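Local coordinates for protein 1-deoxy-D-xylulose 5-phosphate reductoisomerase (Moraxella catarrhalis, PDB 4ZQG) that catalyses the nicotinamide-dependent reductive isomerisation of 1-deoxy-D-xylulose 5-phosphate to 2-C-methyl-D-erythritol 4-phosphate in the MEP pathway of isoprenoid biosynthesis, at residues C60-P63 against D64-A67; L69-K72 against V73-G77; I175-T178 against S179-I182. One frame throughout, in Å; residues are numbered along the deposited sequence. Where two conformers were deposited one is given.

Interaction 1. Residues C60-P63 against D64-A67; sequences CTSP and DNYA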
ATOM      1  N   CYS A  60      15.520  11.182  33.368  1.00 55.90           N
ATOM      2  CA  CYS A  60      15.461  12.620  33.456  1.00 56.34           C
ATOM      3  C   CYS A  60      14.060  12.974  33.801  1.00 56.77           C
ATOM      4  O   CYS A  60      13.139  12.376  33.249  1.00 58.17           O
ATOM      5  CB  CYS A  60      15.806  13.240  32.092  1.00 56.07           C
ATOM      6  SG  CYS A  60      15.719  15.046  32.023  1.00 55.68           S
ATOM      7  N   THR A  61      13.883  13.963  34.670  1.00 57.05           N
ATOM      8  CA  THR A  61      12.544  14.464  35.013  1.00 56.46           C
ATOM      9  C   THR A  61      12.543  15.974  35.033  1.00 57.41           C
ATOM     10  O   THR A  61      13.561  16.609  34.684  1.00 57.43           O
ATOM     11  CB  THR A  61      12.048  13.891  36.358  1.00 56.85           C
ATOM     12  OG1 THR A  61      10.727  14.352  36.641  1.00 56.74           O
ATOM     13  CG2 THR A  61      12.959  14.291  37.490  1.00 57.91           C
ATOM     14  N   SER A  62      11.415  16.562  35.436  1.00 58.44           N
ATOM     15  CA  SER A  62      11.340  18.013  35.612  1.00 60.20           C
ATOM     16  C   SER A  62      12.215  18.484  36.757  1.00 63.36           C
ATOM     17  O   SER A  62      12.505  17.711  37.658  1.00 63.13           O
ATOM     18  CB  SER A  62       9.898  18.466  35.853  1.00 61.07           C
ATOM     19  OG  SER A  62       9.452  18.283  37.181  1.00 61.06           O
ATOM     20  N   PRO A  63      12.626  19.770  36.746  1.00 68.66           N
ATOM     21  CA  PRO A  63      13.481  20.275  37.834  1.00 69.43           C
ATOM     22  C   PRO A  63      12.773  20.246  39.181  1.00 69.22           C
ATOM     23  O   PRO A  63      13.399  19.944  40.175  1.00 68.99           O
ATOM     24  CB  PRO A  63      13.807  21.708  37.406  1.00 70.40           C
ATOM     25  CG  PRO A  63      13.538  21.758  35.935  1.00 71.34           C
ATOM     26  CD  PRO A  63      12.399  20.803  35.715  1.00 70.58           C
ATOM     27  N   ASP A  64      11.482  20.545  39.183  1.00 68.80           N
ATOM     28  CA  ASP A  64      10.662  20.469  40.365  1.00 70.45           C
ATOM     29  C   ASP A  64      10.659  19.072  41.021  1.00 68.08           C
ATOM     30  O   ASP A  64      10.444  18.979  42.225  1.00 66.39           O
ATOM     31  CB  ASP A  64       9.226  20.956  40.062  1.00 74.30           C
ATOM     32  CG  ASP A  64       9.081  22.479  40.195  1.00 81.12           C
ATOM     33  OD1 ASP A  64       9.191  23.182  39.179  1.00 88.54           O
ATOM     34  OD2 ASP A  64       8.875  23.000  41.320  1.00 87.85           O
ATOM     35  N   ASN A  65      10.912  18.012  40.261  1.00 64.05           N
ATOM     36  CA  ASN A  65      10.932  16.673  40.828  1.00 63.22           C
ATOM     37  C   ASN A  65      12.292  16.010  40.973  1.00 61.89           C
ATOM     38  O   ASN A  65      12.362  14.866  41.404  1.00 61.01           O
ATOM     39  CB  ASN A  65      10.074  15.725  39.999  1.00 63.96           C
ATOM     40  CG  ASN A  65       8.654  16.189  39.861  1.00 65.18           C
ATOM     41  OD1 ASN A  65       8.057  16.104  38.764  1.00 69.17           O
ATOM     42  ND2 ASN A  65       8.094  16.675  40.938  1.00 64.57           N
ATOM     43  N   TYR A  66      13.365  16.700  40.636  1.00 61.26           N
ATOM     44  CA  TYR A  66      14.651  16.036  40.546  1.00 61.44           C
ATOM     45  C   TYR A  66      15.050  15.474  41.916  1.00 61.37           C
ATOM     46  O   TYR A  66      15.443  14.297  42.049  1.00 59.49           O
ATOM     47  CB  TYR A  66      15.694  16.997  39.933  1.00 62.56           C
ATOM     48  CG  TYR A  66      17.102  16.508  40.049  1.00 64.75           C
ATOM     49  CD1 TYR A  66      17.919  16.954  41.082  1.00 67.57           C
ATOM     50  CD2 TYR A  66      17.606  15.562  39.180  1.00 65.01           C
ATOM     51  CE1 TYR A  66      19.209  16.492  41.220  1.00 69.46           C
ATOM     52  CE2 TYR A  66      18.908  15.104  39.289  1.00 67.64           C
ATOM     53  CZ  TYR A  66      19.694  15.568  40.333  1.00 70.76           C
ATOM     54  OH  TYR A  66      20.983  15.141  40.497  1.00 74.85           O
ATOM     55  N   ALA A  67      14.918  16.319  42.937  1.00 62.65           N
ATOM     56  CA  ALA A  67      15.288  15.941  44.305  1.00 63.60           C
ATOM     57  C   ALA A  67      14.453  14.772  44.773  1.00 64.16           C
ATOM     58  O   ALA A  67      14.984  13.767  45.200  1.00 63.70           O
ATOM     59  CB  ALA A  67      15.148  17.119  45.263  1.00 64.01           C
TER

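Interaction 2. Residues L69-K72 against V73-G77; sequences LSQK and VTDAG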
ATOM      1  N   LEU A  69      12.856  12.562  43.118  1.00 63.10           N
ATOM      2  CA  LEU A  69      13.039  11.348  42.371  1.00 63.21           C
ATOM      3  C   LEU A  69      14.372  10.741  42.712  1.00 62.05           C
ATOM      4  O   LEU A  69      14.472   9.529  42.743  1.00 59.93           O
ATOM      5  CB  LEU A  69      12.920  11.637  40.859  1.00 63.99           C
ATOM      6  CG  LEU A  69      12.559  10.592  39.788  1.00 65.54           C
ATOM      7  CD1 LEU A  69      13.702  10.390  38.808  1.00 67.29           C
ATOM      8  CD2 LEU A  69      12.094   9.237  40.315  1.00 65.60           C
ATOM      9  N   SER A  70      15.382  11.586  42.963  1.00 62.50           N
ATOM     10  CA  SER A  70      16.711  11.109  43.356  1.00 63.71           C
ATOM     11  C   SER A  70      16.677  10.354  44.675  1.00 62.72           C
ATOM     12  O   SER A  70      17.345   9.330  44.805  1.00 61.97           O
ATOM     13  CB  SER A  70      17.734  12.244  43.458  1.00 65.52           C
ATOM     14  OG  SER A  70      17.876  12.927  42.207  1.00 66.92           O
ATOM     15  N   GLN A  71      15.899  10.843  45.630  0.50 62.55           N
ATOM     16  CA  GLN A  71      15.740  10.140  46.898  0.50 63.32           C
ATOM     17  C   GLN A  71      15.169   8.753  46.659  0.50 63.65           C
ATOM     18  O   GLN A  71      15.683   7.764  47.177  0.50 64.17           O
ATOM     19  CB  GLN A  71      14.814  10.894  47.843  0.50 63.07           C
ATOM     20  CG  GLN A  71      14.867  10.320  49.238  0.50 63.74           C
ATOM     21  CD  GLN A  71      16.303  10.246  49.744  0.50 64.14           C
ATOM     22  OE1 GLN A  71      16.972  11.274  49.920  0.50 63.94           O
ATOM     23  NE2 GLN A  71      16.792   9.031  49.943  0.50 63.79           N
ATOM     24  N   LYS A  72      14.105   8.700  45.861  1.00 63.42           N
ATOM     25  CA  LYS A  72      13.372   7.487  45.631  1.00 64.26           C
ATOM     26  C   LYS A  72      14.146   6.441  44.866  1.00 63.85           C
ATOM     27  O   LYS A  72      13.950   5.232  45.049  1.00 64.13           O
ATOM     28  CB  LYS A  72      12.050   7.814  44.943  1.00 66.91           C
ATOM     29  CG  LYS A  72      11.054   8.471  45.883  1.00 69.66           C
ATOM     30  CD  LYS A  72       9.766   8.845  45.164  1.00 74.59           C
ATOM     31  CE  LYS A  72       8.909   9.780  46.026  1.00 79.83           C
ATOM     32  NZ  LYS A  72       7.565  10.069  45.446  1.00 80.66           N
ATOM     33  N   VAL A  73      15.029   6.902  44.004  1.00 64.45           N
ATOM     34  CA  VAL A  73      15.884   6.008  43.250  1.00 64.01           C
ATOM     35  C   VAL A  73      17.002   5.438  44.144  1.00 66.25           C
ATOM     36  O   VAL A  73      17.329   4.257  44.028  1.00 64.74           O
ATOM     37  CB  VAL A  73      16.444   6.714  42.014  1.00 62.44           C
ATOM     38  CG1 VAL A  73      17.618   5.969  41.427  1.00 62.31           C
ATOM     39  CG2 VAL A  73      15.349   6.851  40.978  1.00 61.82           C
ATOM     40  N   THR A  74      17.599   6.257  45.008  1.00 68.77           N
ATOM     41  CA  THR A  74      18.602   5.720  45.931  1.00 72.38           C
ATOM     42  C   THR A  74      17.916   4.781  46.931  1.00 71.46           C
ATOM     43  O   THR A  74      18.418   3.687  47.136  1.00 70.07           O
ATOM     44  CB  THR A  74      19.506   6.797  46.631  1.00 74.90           C
ATOM     45  OG1 THR A  74      18.712   7.819  47.216  1.00 75.24           O
ATOM     46  CG2 THR A  74      20.469   7.475  45.607  1.00 76.31           C
ATOM     47  N   ASP A  75      16.752   5.174  47.474  1.00 71.85           N
ATOM     48  CA  ASP A  75      15.943   4.297  48.360  1.00 73.50           C
ATOM     49  C   ASP A  75      15.624   2.921  47.767  1.00 73.35           C
ATOM     50  O   ASP A  75      15.555   1.951  48.499  1.00 77.23           O
ATOM     51  CB  ASP A  75      14.638   4.967  48.810  1.00 74.89           C
ATOM     52  CG  ASP A  75      14.863   6.071  49.860  1.00 79.21           C
ATOM     53  OD1 ASP A  75      14.005   6.960  50.034  1.00 84.93           O
ATOM     54  OD2 ASP A  75      15.906   6.080  50.524  1.00 81.66           O
ATOM     55  N   ALA A  76      15.454   2.832  46.455  1.00 70.09           N
ATOM     56  CA  ALA A  76      15.216   1.580  45.787  1.00 69.11           C
ATOM     57  C   ALA A  76      16.484   0.843  45.359  1.00 69.11           C
ATOM     58  O   ALA A  76      16.405  -0.196  44.675  1.00 69.92           O
ATOM     59  CB  ALA A  76      14.390   1.856  44.544  1.00 69.33           C
ATOM     60  N   GLY A  77      17.643   1.415  45.651  1.00 67.73           N
ATOM     61  CA  GLY A  77      18.920   0.809  45.305  1.00 67.64           C
ATOM     62  C   GLY A  77      19.227   0.559  43.851  1.00 67.51           C
ATOM     63  O   GLY A  77      19.879  -0.417  43.523  1.00 66.61           O
TER

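Interaction 3. Residues I175-T178 against S179-I182; sequences IHHT and SYGI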
ATOM      1  N   ILE A 175      12.720  11.905  -4.051  1.00 59.56           N
ATOM      2  CA  ILE A 175      11.328  12.047  -4.482  1.00 58.11           C
ATOM      3  C   ILE A 175      11.089  13.069  -5.587  1.00 60.71           C
ATOM      4  O   ILE A 175       9.979  13.167  -6.106  1.00 61.77           O
ATOM      5  CB  ILE A 175      10.433  12.450  -3.305  1.00 56.82           C
ATOM      6  CG1 ILE A 175       8.986  12.084  -3.571  1.00 56.30           C
ATOM      7  CG2 ILE A 175      10.543  13.942  -3.004  1.00 56.74           C
ATOM      8  CD1 ILE A 175       8.086  12.181  -2.375  1.00 55.00           C
ATOM      9  N   HIS A 176      12.078  13.880  -5.932  1.00 63.56           N
ATOM     10  CA  HIS A 176      11.870  14.842  -7.021  1.00 65.31           C
ATOM     11  C   HIS A 176      12.348  14.287  -8.334  1.00 64.24           C
ATOM     12  O   HIS A 176      12.131  14.900  -9.341  1.00 66.24           O
ATOM     13  CB  HIS A 176      12.557  16.174  -6.732  1.00 66.10           C
ATOM     14  CG  HIS A 176      12.121  16.793  -5.439  1.00 66.29           C
ATOM     15  ND1 HIS A 176      10.919  17.450  -5.310  1.00 66.13           N
ATOM     16  CD2 HIS A 176      12.720  16.850  -4.225  1.00 64.27           C
ATOM     17  CE1 HIS A 176      10.799  17.902  -4.076  1.00 63.54           C
ATOM     18  NE2 HIS A 176      11.878  17.549  -3.397  1.00 63.85           N
ATOM     19  N   HIS A 177      13.002  13.143  -8.309  1.00 64.60           N
ATOM     20  CA  HIS A 177      13.388  12.439  -9.516  1.00 67.53           C
ATOM     21  C   HIS A 177      12.084  11.810 -10.046  1.00 65.35           C
ATOM     22  O   HIS A 177      11.412  11.058  -9.335  1.00 65.02           O
ATOM     23  CB  HIS A 177      14.444  11.394  -9.174  1.00 71.12           C
ATOM     24  CG  HIS A 177      15.212  10.871 -10.343  1.00 81.60           C
ATOM     25  ND1 HIS A 177      14.769  10.954 -11.656  1.00 87.79           N
ATOM     26  CD2 HIS A 177      16.388  10.201 -10.391  1.00 87.53           C
ATOM     27  CE1 HIS A 177      15.652  10.383 -12.458  1.00 88.22           C
ATOM     28  NE2 HIS A 177      16.636   9.906 -11.716  1.00 90.18           N
ATOM     29  N   THR A 178      11.689  12.178 -11.266  1.00 63.96           N
ATOM     30  CA  THR A 178      10.340  11.898 -11.749  1.00 62.87           C
ATOM     31  C   THR A 178      10.156  10.430 -12.142  1.00 62.83           C
ATOM     32  O   THR A 178       9.027   9.975 -12.269  1.00 64.39           O
ATOM     33  CB  THR A 178       9.931  12.846 -12.914  1.00 63.64           C
ATOM     34  OG1 THR A 178      10.742  12.598 -14.048  1.00 63.44           O
ATOM     35  CG2 THR A 178      10.083  14.330 -12.535  1.00 63.59           C
ATOM     36  N   SER A 179      11.257   9.706 -12.347  1.00 62.34           N
ATOM     37  CA  SER A 179      11.277   8.241 -12.431  1.00 62.10           C
ATOM     38  C   SER A 179      10.442   7.510 -11.407  1.00 60.87           C
ATOM     39  O   SER A 179       9.822   6.506 -11.738  1.00 61.65           O
ATOM     40  CB  SER A 179      12.688   7.738 -12.214  1.00 63.85           C
ATOM     41  OG  SER A 179      13.364   7.771 -13.428  1.00 69.42           O
ATOM     42  N   TYR A 180      10.493   7.960 -10.161  1.00 58.36           N
ATOM     43  CA  TYR A 180       9.786   7.289  -9.098  1.00 58.65           C
ATOM     44  C   TYR A 180       8.308   7.518  -9.205  1.00 57.67           C
ATOM     45  O   TYR A 180       7.535   6.798  -8.592  1.00 59.70           O
ATOM     46  CB  TYR A 180      10.278   7.753  -7.716  1.00 59.67           C
ATOM     47  CG  TYR A 180      11.704   7.335  -7.480  1.00 60.72           C
ATOM     48  CD1 TYR A 180      12.007   6.007  -7.262  1.00 60.49           C
ATOM     49  CD2 TYR A 180      12.744   8.261  -7.530  1.00 61.99           C
ATOM     50  CE1 TYR A 180      13.306   5.589  -7.100  1.00 63.07           C
ATOM     51  CE2 TYR A 180      14.057   7.857  -7.374  1.00 64.26           C
ATOM     52  CZ  TYR A 180      14.325   6.512  -7.154  1.00 65.48           C
ATOM     53  OH  TYR A 180      15.603   6.064  -6.975  1.00 68.99           O
ATOM     54  N   GLY A 181       7.918   8.550  -9.933  1.00 55.78           N
ATOM     55  CA  GLY A 181       6.541   8.742 -10.267  1.00 54.31           C
ATOM     56  C   GLY A 181       5.616   9.102  -9.140  1.00 53.38           C
ATOM     57  O   GLY A 181       4.419   8.831  -9.252  1.00 53.42           O
ATOM     58  N   ILE A 182       6.108   9.766  -8.088  1.00 52.59           N
ATOM     59  CA  ILE A 182       5.199  10.195  -7.006  1.00 52.53           C
ATOM     60  C   ILE A 182       4.397  11.391  -7.473  1.00 53.16           C
ATOM     61  O   ILE A 182       4.982  12.361  -7.931  1.00 53.63           O
ATOM     62  CB  ILE A 182       5.895  10.667  -5.705  1.00 52.78           C
ATOM     63  CG1 ILE A 182       7.031   9.740  -5.235  1.00 52.83           C
ATOM     64  CG2 ILE A 182       4.870  10.789  -4.611  1.00 52.67           C
ATOM     65  CD1 ILE A 182       6.766   8.288  -5.408  1.00 53.22           C
TER

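Interaction 1. Residues C60-P63 against D64-A67
T61, the last residue of a strand, lays its side chain across that of N65, at about a right angle, and rests on the backbone of Y66, where the chain turns into the helix that follows. From CB the side chain forks. The branch with OG1 runs anti to the backbone N (chi1 -178°), which brings OG1 to 3.7 Å from N65 CB; the hydroxyl is hydrogen-bonded outside the turn, to G40 O. The other branch ends in CG2, which rests 3.9 Å from Y66 CA and meets the adjoining backbone of N65. A threonine suits this spot because its beta-branch is at home in a strand and its two tips do different work, one polar and one apolar.

Between strand and helix the backbone reverses in two overlapping turns. N65 N donates to S62 O at 3.1 Å, and Y66 N donates to P63 O at 3.3 Å in a nearly straight bond (172° at the hydrogen). P63 fits the first corner: its ring holds phi near -64°, the value needed there, and a proline has no N-H to leave without an acceptor. S62 adds a second, weak grip on the amide N65 N, which lies 3.4 Å from S62 OG; the short serine side chain stays near enough to the backbone to reach it. D64, at the second corner, is exposed, as befits a charged residue.

The turn joins strand 58-61 to helix 66-75 within a beta-alpha-beta unit. Backbone bonds tie T61 to L83 and G85, the side chain of Y66 touches I82 and S84 of strand 81-84, and C60 packs against L89 and I92 of helix 85-93.

Interaction 2. Residues L69-K72 against V73-G77
V73 N donates to L69 O at 3.0 Å, the first of four successive i to i+4 bonds that carry this final stretch of helix. T74 N follows on S70 O at 3.1 Å, and D75 N on Q71 O at 2.8 Å, the latter almost straight at the hydrogen (171°). In the last of the four, A76 N reaches K72 O at 3.2 Å with a more bent N-H (137°), as the helix nears its end.

T74 turns its hydroxyl back on the preceding turn, close to two carbonyls: OG1 lies 3.0 Å from Q71 O and 3.2 Å from S70 O. A threonine near a helix end can thus place a hydroxyl beside carbonyls that already hold a backbone N-H.

The helix closes in a Schellman motif. G77 is the first residue to leave helical angles, taking a positive phi of 61° that a residue without CB adopts easily, and G77 N bonds to T74 O at 2.8 Å.

On the exposed side Q71 bends at its second torsion, so that NE2 can meet D75 OD2 at 3.1 Å. The bond lies close to the amide plane but comes from above the carboxylate; Q71 was deposited in two conformers, and the bond is described for one of them, so it is probably not permanent. S70 OG is satisfied one turn earlier by Y66 O. K72 stretches its long chain backward to Q68 OE1, with a weak, long ion pair to D45. On the buried side, L69 CD2 touches V73 CG2, and both residues pack on I82 of strand 81-84, while V73 and A76 lie against L48 and M52 of helix 44-54.

Interaction 3. Residues I175-T178 against S179-I182
H177 and Y180 form an offset edge-to-face pair: the edge of the tyrosine is turned toward the imidazole face, with the planes at 89° and the ring centroids 6.0 Å apart. S179 adds a CH-pi contact, its CB standing over a face of the H177 ring, 4.2 Å from the centroid. H177 has its ring anti to the backbone N (chi1 -163°), which brings a face of the imidazole over S179 CB.

Backbone bonds make the reversal that brings these groups together. Y180 N donates weakly to H177 O, and G181 N donates to T178 O at 3.0 Å. G181 then takes a positive phi of 69°, readily accessible to glycine, as the chain swings toward the next strand.

The apolar contact joins I175 and I182. Their side chains cross at about a right angle, CG1 against CG1 at 3.5 Å; I175 is buried and I182 partly so, a setting that suits branched aliphatic side chains.

S179 OG bonds to E292 of the second subunit, so the turn also belongs to the dimer interface. Within its own chain it leads from helix 166-170, where I168 packs against I175, Y180 and I182, into strand 182-189, with I182 resting on V264 and Y266 of strand 260-266.

In the fold
Interactions 1 and 2 follow one another along a single beta-alpha-beta unit: the first opens helix 66-75 after strand 58-61, the second ends that helix before strand 81-84. Their centres are 13 Å apart, and T61 CG2 touches L69 CD1 at 4.2 Å. Both belong to the Rossmann-like domain with its seven-stranded parallel sheet, at the side where 81-84 is the outermost strand; the side chain of S62 is about 7 Å from the bound NAD. Interaction 3 comes later, on the opposite side of the chain's centre, its centre about 48 Å from that of interaction 1. It leads into the four-stranded mixed sheet, and of the three contacts it is the one that meets the second subunit.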